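Local structure of esterase (uncultured bacterium pCosCE1, 7ATL) at residues P69-A74 with A180-V185. The protein hydrolyses carboxylic esters as a family VIII carboxylesterase and also shows promiscuous acyltransferase activity. Residues are numbered along the deposited sequence; the frame is centred on the assembly and turned at random.
Sequences PYITLA and AVLEQV
With chi1 at -55°, Ile71 sets CG1 beside its backbone N and CG2 anti to it, bringing this short branch within reach of Leu182 from the neighbouring helix. Leu182 answers with an extended arm: CD2 continues the CA-CB-CG line, trans to CA, while the other methyl, CD1, is turned aside by a chi2 of 43°. The methyl at the end of this arm carries the contact alone. Leu182 CD2 meets Ile71 CG2 at 3.7 Å and Ala74 CB at 3.8 Å, two neighbours lying one helical turn apart on the same face. Between them it rests against the backbone, with Ile71 O also 3.7 Å from Leu182 CD2, so the tip reaches the surface of the helix itself.

The side-chain contacts are apolar and small, burying 103 Å² between the two segments, and the three residues are all buried. Ala74 and Leu182 mark the nearest backbone approach, with their CA atoms 7.9 Å apart; the short alanine side chain lets the leucine come close. Beyond the two segments, Leu182 also touches Ala75 and Met78, so that with Ile71 and Ala74 a hole of four residues spaced i, i+3, i+4 and i+7 receives it, in the manner of a knob. On another side of helix 67-80, Pro69 and Tyr70 pack on helix 271-283, and Ala180, on helix 174-186, touches helix 149-157.

Helix 67-80 begins within an SxxK sequence: Ser65 just precedes it and Lys68 lies in its first turn, consistent with the nucleophile and its lysine in serine beta-lactamases and related esterases. The arrangement is thus helix-to-helix core packing of the beta-lactamase fold, joining helix 174-186 to the helix that probably carries the active-site lysine.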
# COMPACT_ATOMS: atom_id res chain seq x y z
N PRO A 69 1.78 -4.32 1.38
CA PRO A 69 2.29 -5.02 2.55
C PRO A 69 1.51 -6.32 2.83
O PRO A 69 2.14 -7.28 3.24
CB PRO A 69 2.22 -4.01 3.69
CG PRO A 69 1.28 -2.96 3.19
CD PRO A 69 1.41 -2.94 1.68
N TYR A 70 0.21 -6.32 2.54
CA TYR A 70 -0.66 -7.52 2.57
C TYR A 70 -0.06 -8.64 1.70
O TYR A 70 0.09 -9.77 2.20
CB TYR A 70 -2.09 -7.17 2.17
CG TYR A 70 -2.96 -6.74 3.33
CD1 TYR A 70 -3.13 -7.56 4.43
CD2 TYR A 70 -3.59 -5.51 3.34
CE1 TYR A 70 -3.93 -7.19 5.49
CE2 TYR A 70 -4.39 -5.11 4.39
CZ TYR A 70 -4.56 -5.96 5.47
OH TYR A 70 -5.34 -5.58 6.51
N ILE A 71 0.26 -8.35 0.43
CA ILE A 71 0.68 -9.41 -0.53
C ILE A 71 2.17 -9.70 -0.33
O ILE A 71 2.57 -10.89 -0.50
CB ILE A 71 0.32 -9.06 -1.98
CG1 ILE A 71 -1.17 -8.74 -2.12
CG2 ILE A 71 0.74 -10.17 -2.93
CD1 ILE A 71 -2.08 -9.89 -1.79
N THR A 72 2.95 -8.69 0.07
CA THR A 72 4.34 -8.90 0.53
C THR A 72 4.33 -9.89 1.71
O THR A 72 5.14 -10.84 1.68
CB THR A 72 5.01 -7.57 0.89
OG1 THR A 72 5.03 -6.78 -0.29
CG2 THR A 72 6.40 -7.75 1.46
N LEU A 73 3.42 -9.73 2.67
CA LEU A 73 3.28 -10.68 3.81
C LEU A 73 2.99 -12.09 3.29
O LEU A 73 3.59 -13.02 3.81
CB LEU A 73 2.18 -10.29 4.81
CG LEU A 73 2.00 -11.32 5.93
CD1 LEU A 73 3.34 -11.60 6.59
CD2 LEU A 73 1.01 -10.86 6.97
N ALA A 74 2.09 -12.26 2.32
CA ALA A 74 1.74 -13.59 1.78
C ALA A 74 3.02 -14.26 1.25
O ALA A 74 3.27 -15.43 1.60
CB ALA A 74 0.68 -13.46 0.73
N ALA A 180 0.71 -12.81 -9.08
CA ALA A 180 0.64 -13.89 -10.08
C ALA A 180 1.67 -14.97 -9.73
O ALA A 180 1.34 -16.16 -9.80
CB ALA A 180 0.83 -13.33 -11.47
N VAL A 181 2.87 -14.60 -9.32
CA VAL A 181 3.84 -15.63 -8.87
C VAL A 181 3.20 -16.43 -7.73
O VAL A 181 3.23 -17.67 -7.78
CB VAL A 181 5.18 -15.02 -8.41
CG1 VAL A 181 6.01 -16.06 -7.66
CG2 VAL A 181 5.95 -14.42 -9.57
N LEU A 182 2.64 -15.76 -6.73
CA LEU A 182 2.04 -16.44 -5.56
C LEU A 182 0.96 -17.44 -6.00
O LEU A 182 0.88 -18.54 -5.40
CB LEU A 182 1.48 -15.35 -4.64
CG LEU A 182 2.36 -14.94 -3.47
CD1 LEU A 182 3.81 -14.79 -3.87
CD2 LEU A 182 1.84 -13.67 -2.84
N GLU A 183 0.15 -17.11 -7.01
CA GLU A 183 -0.86 -18.03 -7.61
C GLU A 183 -0.17 -19.32 -8.08
O GLU A 183 -0.67 -20.42 -7.80
CB GLU A 183 -1.59 -17.42 -8.81
CG GLU A 183 -2.51 -16.27 -8.45
CD GLU A 183 -3.29 -15.70 -9.61
OE1 GLU A 183 -2.76 -15.73 -10.77
OE2 GLU A 183 -4.44 -15.20 -9.36
N GLN A 184 0.95 -19.21 -8.78
CA GLN A 184 1.66 -20.40 -9.30
C GLN A 184 2.24 -21.21 -8.14
O GLN A 184 2.16 -22.44 -8.21
CB GLN A 184 2.74 -19.99 -10.30
CG GLN A 184 2.19 -19.28 -11.52
CD GLN A 184 1.06 -20.04 -12.18
OE1 GLN A 184 0.02 -19.49 -12.47
NE2 GLN A 184 1.26 -21.32 -12.37
N VAL A 185 2.75 -20.56 -7.10
CA VAL A 185 3.34 -21.28 -5.93
C VAL A 185 2.25 -22.10 -5.22
O VAL A 185 2.50 -23.29 -4.94
CB VAL A 185 4.04 -20.32 -4.95
CG1 VAL A 185 4.51 -21.04 -3.70
CG2 VAL A 185 5.18 -19.55 -5.60